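Local coordinates for protein OS-9 homolog (Saccharomyces cerevisiae, PDB 2YMA) that acts as an endoplasmic reticulum lectin that recruits misfolded lumenal glycoproteins for degradation, and whose dimerization domain, the part held here, pairs two subunits, at residues S21-L26 against G59-K64; N63-L68 against L102-L107. All blocks are in the same frame, centred on the assembly; numbering follows the deposited sequence.

In the fold
Both contacts set helix 52-67 against the same mixed sheet, contact 1 on strand 23-28 and contact 2 on strand 98-106, so that the helix lies over one sheet face in this dimerization domain. Each has buried members and more open ones. Contact 1 grades from a loose polar edge at Ser-21 and Asn-60 to an aliphatic pair inside, whereas contact 2 is wholly apolar, with side chains meeting at their ends. The centres lie about 9 Å apart; Phe-25 CE1 reaches Met-65 SD at 3.7 Å and Ile-62 packs on Leu-104 and Leu-102, linking the two into a continuous apolar layer. The dimer partner touches the strand of contact 2 but neither segment of contact 1.

Contact 1: S21-L26 against G59-K64; sequences SGIYFL and GNAINK
Ser-21 faces the exposed Asn-60 of helix 52-67. Its OG stands 4.0 Å from Asn-60 ND2, a van der Waals approach between two polar groups and not a hydrogen bond. This is the more open edge of the contact, and the Ser-21 side chain also touches Lys-57, one helical turn earlier. Strands 14-20 and 23-28 form an antiparallel beta hairpin with Ser-21 and Gly-22 in its turn, and helix 52-67 packs on the sheet through it. The Gly-22 carbonyl oxygen accepts a hydrogen bond from Thr-40 OG1, just past strand 36-39. Ile-23 opens the strand and makes the main apolar contact. Its CD1 lies 3.8 Å from Ala-61 CB, while Ile-23 CB and CG2 both come to 4.0 Å from that same methyl. The Ala-61 methyl thus meets the branch point and two arms of the isoleucine at once. CG1 stands beside the backbone N (chi1 -56°) and the chain then extends through chi2 to carry CD1 alongside the Ala-61 methyl. The CA atoms of Ile-23 and Ala-61 are 6.6 Å apart, a close approach of strand to helix consistent with the small alanine side chain at this position. Around this pair, Ile-23 also packs on Phe-58 and Ala-61 on Leu-19 of strand 14-20. Further along, the strand parts from segment 59-64: Tyr-24 turns its side chain from the helix, and Phe-25 does not touch the segment but packs on Leu-19 and Leu-37. With no hydrogen bond between the segments and 128 Å² buried in all, the helix is held against strand 23-28 by dispersion and the exclusion of water, its apolar centre on the buried side and its polar pair toward solvent.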
ATOM      1  N   SER A  21     -14.083  18.779   7.736  1.00 80.07           N
ATOM      2  CA  SER A  21     -13.559  19.291   6.471  1.00 68.98           C
ATOM      3  C   SER A  21     -14.262  18.685   5.250  1.00 75.86           C
ATOM      4  O   SER A  21     -13.638  18.509   4.212  1.00 67.49           O
ATOM      5  CB  SER A  21     -12.046  19.055   6.377  1.00 88.33           C
ATOM      6  OG  SER A  21     -11.338  19.801   7.353  1.00 80.93           O
ATOM      7  N   GLY A  22     -15.550  18.371   5.379  1.00 65.50           N
ATOM      8  CA  GLY A  22     -16.300  17.731   4.306  1.00 55.93           C
ATOM      9  C   GLY A  22     -15.877  16.302   3.987  1.00 76.27           C
ATOM     10  O   GLY A  22     -16.106  15.817   2.876  1.00 77.38           O
ATOM     11  N   ILE A  23     -15.265  15.620   4.955  1.00 53.39           N
ATOM     12  CA  ILE A  23     -14.784  14.254   4.742  1.00 53.98           C
ATOM     13  C   ILE A  23     -15.452  13.285   5.710  1.00 54.27           C
ATOM     14  O   ILE A  23     -15.589  13.575   6.901  1.00 54.91           O
ATOM     15  CB  ILE A  23     -13.243  14.177   4.896  1.00 55.14           C
ATOM     16  CG1 ILE A  23     -12.572  15.166   3.945  1.00 45.47           C
ATOM     17  CG2 ILE A  23     -12.739  12.769   4.649  1.00 45.41           C
ATOM     18  CD1 ILE A  23     -11.066  15.258   4.104  1.00 50.81           C
ATOM     19  N   TYR A  24     -15.869  12.132   5.202  1.00 59.91           N
ATOM     20  CA  TYR A  24     -16.503  11.125   6.048  1.00 57.74           C
ATOM     21  C   TYR A  24     -15.804   9.782   6.024  1.00 56.67           C
ATOM     22  O   TYR A  24     -15.412   9.288   4.963  1.00 58.24           O
ATOM     23  CB  TYR A  24     -17.946  10.907   5.621  1.00 54.79           C
ATOM     24  CG  TYR A  24     -18.849  12.044   5.978  1.00 53.77           C
ATOM     25  CD1 TYR A  24     -18.983  13.143   5.124  1.00 58.53           C
ATOM     26  CD2 TYR A  24     -19.575  12.031   7.176  1.00 54.76           C
ATOM     27  CE1 TYR A  24     -19.820  14.219   5.451  1.00 50.06           C
ATOM     28  CE2 TYR A  24     -20.414  13.089   7.514  1.00 55.94           C
ATOM     29  CZ  TYR A  24     -20.537  14.180   6.645  1.00 60.86           C
ATOM     30  OH  TYR A  24     -21.376  15.225   6.975  1.00 70.32           O
ATOM     31  N   PHE A  25     -15.675   9.185   7.202  1.00 49.86           N
ATOM     32  CA  PHE A  25     -15.232   7.801   7.309  1.00 45.39           C
ATOM     33  C   PHE A  25     -16.442   6.901   7.028  1.00 51.11           C
ATOM     34  O   PHE A  25     -17.475   6.991   7.705  1.00 55.83           O
ATOM     35  CB  PHE A  25     -14.663   7.538   8.717  1.00 45.17           C
ATOM     36  CG  PHE A  25     -13.958   6.212   8.868  1.00 48.28           C
ATOM     37  CD1 PHE A  25     -12.602   6.094   8.587  1.00 49.98           C
ATOM     38  CD2 PHE A  25     -14.645   5.091   9.310  1.00 48.05           C
ATOM     39  CE1 PHE A  25     -11.939   4.873   8.736  1.00 38.32           C
ATOM     40  CE2 PHE A  25     -13.994   3.874   9.466  1.00 40.89           C
ATOM     41  CZ  PHE A  25     -12.641   3.764   9.179  1.00 43.52           C
ATOM     42  N   LEU A  26     -16.323   6.036   6.032  1.00 47.95           N
ATOM     43  CA  LEU A  26     -17.396   5.089   5.726  1.00 48.74           C
ATOM     44  C   LEU A  26     -17.052   3.722   6.277  1.00 53.06           C
ATOM     45  O   LEU A  26     -16.143   3.040   5.782  1.00 48.22           O
ATOM     46  CB  LEU A  26     -17.622   4.985   4.214  1.00 44.48           C
ATOM     47  CG  LEU A  26     -18.144   6.283   3.606  1.00 45.86           C
ATOM     48  CD1 LEU A  26     -18.474   6.136   2.123  1.00 49.50           C
ATOM     49  CD2 LEU A  26     -19.361   6.702   4.382  1.00 52.41           C
ATOM     50  N   GLY A  59      -5.318  15.973   6.186  1.00 42.92           N
ATOM     51  CA  GLY A  59      -4.533  15.908   7.405  1.00 51.38           C
ATOM     52  C   GLY A  59      -5.419  15.965   8.645  1.00 67.81           C
ATOM     53  O   GLY A  59      -5.269  15.151   9.558  1.00 64.44           O
ATOM     54  N   ASN A  60      -6.345  16.926   8.679  1.00 51.33           N
ATOM     55  CA  ASN A  60      -7.243  17.089   9.821  1.00 56.68           C
ATOM     56  C   ASN A  60      -8.166  15.894  10.002  1.00 55.31           C
ATOM     57  O   ASN A  60      -8.376  15.417  11.126  1.00 55.68           O
ATOM     58  CB  ASN A  60      -8.106  18.352   9.670  1.00 62.35           C
ATOM     59  CG  ASN A  60      -7.291  19.620   9.632  1.00 72.81           C
ATOM     60  OD1 ASN A  60      -6.205  19.692  10.208  1.00 81.21           O
ATOM     61  ND2 ASN A  60      -7.808  20.633   8.942  1.00 72.13           N
ATOM     62  N   ALA A  61      -8.736  15.424   8.896  1.00 50.02           N
ATOM     63  CA  ALA A  61      -9.641  14.279   8.946  1.00 56.25           C
ATOM     64  C   ALA A  61      -8.932  13.016   9.465  1.00 58.50           C
ATOM     65  O   ALA A  61      -9.522  12.231  10.229  1.00 44.87           O
ATOM     66  CB  ALA A  61     -10.259  14.029   7.575  1.00 44.34           C
ATOM     67  N   ILE A  62      -7.674  12.829   9.051  1.00 46.86           N
ATOM     68  CA  ILE A  62      -6.878  11.669   9.460  1.00 46.83           C
ATOM     69  C   ILE A  62      -6.627  11.715  10.956  1.00 58.73           C
ATOM     70  O   ILE A  62      -6.830  10.719  11.661  1.00 56.51           O
ATOM     71  CB  ILE A  62      -5.526  11.569   8.694  1.00 52.55           C
ATOM     72  CG1 ILE A  62      -5.763  11.245   7.216  1.00 53.27           C
ATOM     73  CG2 ILE A  62      -4.625  10.517   9.304  1.00 44.30           C
ATOM     74  CD1 ILE A  62      -6.705  10.093   6.995  1.00 58.49           C
ATOM     75  N   ASN A  63      -6.206  12.876  11.448  1.00 59.71           N
ATOM     76  CA  ASN A  63      -6.016  13.053  12.887  1.00 60.35           C
ATOM     77  C   ASN A  63      -7.269  12.740  13.685  1.00 54.36           C
ATOM     78  O   ASN A  63      -7.197  12.115  14.738  1.00 47.69           O
ATOM     79  CB  ASN A  63      -5.522  14.455  13.214  1.00 46.32           C
ATOM     80  CG  ASN A  63      -4.044  14.617  12.939  1.00 62.80           C
ATOM     81  OD1 ASN A  63      -3.256  13.703  13.179  1.00 68.42           O
ATOM     82  ND2 ASN A  63      -3.659  15.770  12.421  1.00 68.65           N
ATOM     83  N   LYS A  64      -8.416  13.166  13.173  1.00 44.92           N
ATOM     84  CA  LYS A  64      -9.687  12.885  13.833  1.00 55.30           C
ATOM     85  C   LYS A  64      -9.977  11.382  13.817  1.00 47.26           C
ATOM     86  O   LYS A  64     -10.379  10.798  14.830  1.00 55.95           O
ATOM     87  CB  LYS A  64     -10.839  13.666  13.166  1.00 46.82           C
ATOM     88  CG  LYS A  64     -12.192  13.471  13.846  1.00 61.65           C
ATOM     89  CD  LYS A  64     -12.675  14.749  14.516  1.00 80.34           C
ATOM     90  CE  LYS A  64     -14.195  14.839  14.442  1.00106.36           C
ATOM     91  NZ  LYS A  64     -14.715  16.168  14.869  1.00118.85           N
TER

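Contact 2: N63-L68 against L102-L107; sequences NKMLSL and LSLNIL
Leu-66 buries the most surface here, 32 Å², and its CD1 meets Ile-106 CD1 at 4.2 Å, the two side chains joining by their terminal methyls. Ile-106 is extended beyond CB (chi2 180°), which projects its terminal methyl from the strand to the helix. Leu-104, two residues earlier and on the same face of the strand, forms a second pair: its CD2 lies 4.1 Å from Met-65 CE, again end to end. Met-65 runs straight through chi1 and chi2, then bends at chi3 (75°) to turn its methyl to the leucine. The backbones stay well separated, the nearest CA atoms, those of Leu-66 and Ile-106, being 10.9 Å apart, and the side chains bridge that distance. Nearby, Leu-79 from a loop touches both Leu-66 and Ile-106, while Met-65 also packs on Trp-87 and Leu-19. Asn-105 points to the other face of the sheet, where its ND2 bonds to Asn-105 OD1 of the second subunit, placing the helix and the dimer interface on opposite sides of this strand. Strand 98-106, flanked by antiparallel strands 84-92 and 112-117, presents Leu-104 and Ile-106 to helix 52-67.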
ATOM      1  N   ASN A  63      -6.206  12.876  11.448  1.00 59.71           N
ATOM      2  CA  ASN A  63      -6.016  13.053  12.887  1.00 60.35           C
ATOM      3  C   ASN A  63      -7.269  12.740  13.685  1.00 54.36           C
ATOM      4  O   ASN A  63      -7.197  12.115  14.738  1.00 47.69           O
ATOM      5  CB  ASN A  63      -5.522  14.455  13.214  1.00 46.32           C
ATOM      6  CG  ASN A  63      -4.044  14.617  12.939  1.00 62.80           C
ATOM      7  OD1 ASN A  63      -3.256  13.703  13.179  1.00 68.42           O
ATOM      8  ND2 ASN A  63      -3.659  15.770  12.421  1.00 68.65           N
ATOM      9  N   LYS A  64      -8.416  13.166  13.173  1.00 44.92           N
ATOM     10  CA  LYS A  64      -9.687  12.885  13.833  1.00 55.30           C
ATOM     11  C   LYS A  64      -9.977  11.382  13.817  1.00 47.26           C
ATOM     12  O   LYS A  64     -10.379  10.798  14.830  1.00 55.95           O
ATOM     13  CB  LYS A  64     -10.839  13.666  13.166  1.00 46.82           C
ATOM     14  CG  LYS A  64     -12.192  13.471  13.846  1.00 61.65           C
ATOM     15  CD  LYS A  64     -12.675  14.749  14.516  1.00 80.34           C
ATOM     16  CE  LYS A  64     -14.195  14.839  14.442  1.00106.36           C
ATOM     17  NZ  LYS A  64     -14.715  16.168  14.869  1.00118.85           N
ATOM     18  N   MET A  65      -9.786  10.771  12.651  1.00 44.51           N
ATOM     19  CA  MET A  65      -9.963   9.333  12.489  1.00 45.96           C
ATOM     20  C   MET A  65      -9.149   8.589  13.539  1.00 54.61           C
ATOM     21  O   MET A  65      -9.646   7.661  14.188  1.00 49.78           O
ATOM     22  CB  MET A  65      -9.513   8.910  11.098  1.00 49.23           C
ATOM     23  CG  MET A  65      -9.643   7.430  10.809  1.00 42.22           C
ATOM     24  SD  MET A  65      -8.997   7.032   9.151  1.00 49.22           S
ATOM     25  CE  MET A  65      -7.237   7.125   9.472  1.00 50.61           C
ATOM     26  N   LEU A  66      -7.897   9.007  13.705  1.00 43.57           N
ATOM     27  CA  LEU A  66      -7.010   8.414  14.703  1.00 42.36           C
ATOM     28  C   LEU A  66      -7.449   8.650  16.154  1.00 52.19           C
ATOM     29  O   LEU A  66      -7.411   7.722  16.973  1.00 62.99           O
ATOM     30  CB  LEU A  66      -5.573   8.888  14.484  1.00 44.22           C
ATOM     31  CG  LEU A  66      -4.977   8.353  13.180  1.00 52.48           C
ATOM     32  CD1 LEU A  66      -3.641   9.011  12.847  1.00 52.12           C
ATOM     33  CD2 LEU A  66      -4.846   6.848  13.270  1.00 44.61           C
ATOM     34  N   SER A  67      -7.868   9.879  16.459  1.00 58.19           N
ATOM     35  CA  SER A  67      -8.396  10.240  17.779  1.00 64.53           C
ATOM     36  C   SER A  67      -9.580   9.373  18.150  1.00 70.03           C
ATOM     37  O   SER A  67      -9.734   8.962  19.302  1.00 76.93           O
ATOM     38  CB  SER A  67      -8.838  11.704  17.796  1.00 55.72           C
ATOM     39  OG  SER A  67      -7.740  12.553  17.510  1.00 94.83           O
ATOM     40  N   LEU A  68     -10.422   9.110  17.158  1.00 62.00           N
ATOM     41  CA  LEU A  68     -11.607   8.298  17.350  1.00 51.95           C
ATOM     42  C   LEU A  68     -11.271   6.814  17.528  1.00 56.24           C
ATOM     43  O   LEU A  68     -12.118   6.023  17.956  1.00 45.45           O
ATOM     44  CB  LEU A  68     -12.592   8.519  16.195  1.00 48.87           C
ATOM     45  CG  LEU A  68     -13.249   9.908  16.187  1.00 60.14           C
ATOM     46  CD1 LEU A  68     -14.270  10.046  15.076  1.00 52.15           C
ATOM     47  CD2 LEU A  68     -13.902  10.170  17.533  1.00 52.12           C
ATOM     48  N   LEU A 102      -6.245   6.996  -1.273  1.00 41.84           N
ATOM     49  CA  LEU A 102      -5.476   7.679  -0.246  1.00 45.18           C
ATOM     50  C   LEU A 102      -4.466   6.700   0.335  1.00 52.74           C
ATOM     51  O   LEU A 102      -4.811   5.593   0.746  1.00 40.44           O
ATOM     52  CB  LEU A 102      -6.405   8.213   0.851  1.00 48.20           C
ATOM     53  CG  LEU A 102      -5.933   9.230   1.904  1.00 52.79           C
ATOM     54  CD1 LEU A 102      -5.679   8.559   3.200  1.00 51.01           C
ATOM     55  CD2 LEU A 102      -4.708  10.018   1.485  1.00 64.01           C
ATOM     56  N   SER A 103      -3.208   7.109   0.330  1.00 44.95           N
ATOM     57  CA  SER A 103      -2.160   6.354   0.988  1.00 34.09           C
ATOM     58  C   SER A 103      -1.746   7.101   2.247  1.00 38.79           C
ATOM     59  O   SER A 103      -1.341   8.264   2.177  1.00 51.19           O
ATOM     60  CB  SER A 103      -0.957   6.193   0.049  1.00 56.76           C
ATOM     61  OG  SER A 103       0.148   5.605   0.716  1.00 39.50           O
ATOM     62  N   LEU A 104      -1.837   6.426   3.392  1.00 42.04           N
ATOM     63  CA  LEU A 104      -1.450   7.011   4.677  1.00 38.11           C
ATOM     64  C   LEU A 104      -0.277   6.237   5.247  1.00 48.18           C
ATOM     65  O   LEU A 104      -0.388   5.043   5.543  1.00 48.11           O
ATOM     66  CB  LEU A 104      -2.622   6.972   5.677  1.00 43.54           C
ATOM     67  CG  LEU A 104      -2.216   7.294   7.119  1.00 45.36           C
ATOM     68  CD1 LEU A 104      -1.597   8.702   7.227  1.00 44.16           C
ATOM     69  CD2 LEU A 104      -3.394   7.134   8.064  1.00 49.91           C
ATOM     70  N   ASN A 105       0.848   6.920   5.407  1.00 45.35           N
ATOM     71  CA  ASN A 105       2.066   6.256   5.839  1.00 38.85           C
ATOM     72  C   ASN A 105       2.483   6.807   7.178  1.00 42.13           C
ATOM     73  O   ASN A 105       3.118   7.860   7.273  1.00 52.81           O
ATOM     74  CB  ASN A 105       3.193   6.415   4.799  1.00 39.38           C
ATOM     75  CG  ASN A 105       4.471   5.651   5.178  1.00 55.30           C
ATOM     76  OD1 ASN A 105       4.490   4.833   6.111  1.00 53.20           O
ATOM     77  ND2 ASN A 105       5.548   5.917   4.442  1.00 49.00           N
ATOM     78  N   ILE A 106       2.109   6.094   8.225  1.00 45.91           N
ATOM     79  CA  ILE A 106       2.438   6.542   9.554  1.00 46.81           C
ATOM     80  C   ILE A 106       3.837   6.064   9.905  1.00 61.42           C
ATOM     81  O   ILE A 106       4.135   4.867   9.870  1.00 49.61           O
ATOM     82  CB  ILE A 106       1.410   6.061  10.551  1.00 54.53           C
ATOM     83  CG1 ILE A 106       0.049   6.640  10.171  1.00 45.80           C
ATOM     84  CG2 ILE A 106       1.832   6.450  11.957  1.00 48.35           C
ATOM     85  CD1 ILE A 106      -1.065   6.228  11.090  1.00 58.48           C
ATOM     86  N   LEU A 107       4.697   7.020  10.225  1.00 55.41           N
ATOM     87  CA  LEU A 107       6.112   6.748  10.378  1.00 64.44           C
ATOM     88  C   LEU A 107       6.461   6.538  11.841  1.00 75.93           C
ATOM     89  O   LEU A 107       7.288   5.689  12.176  1.00 71.67           O
ATOM     90  CB  LEU A 107       6.901   7.905   9.782  1.00 73.02           C
ATOM     91  CG  LEU A 107       6.490   8.135   8.326  1.00 72.17           C
ATOM     92  CD1 LEU A 107       6.829   9.535   7.873  1.00 74.26           C
ATOM     93  CD2 LEU A 107       7.129   7.103   7.421  1.00 61.46           C
TER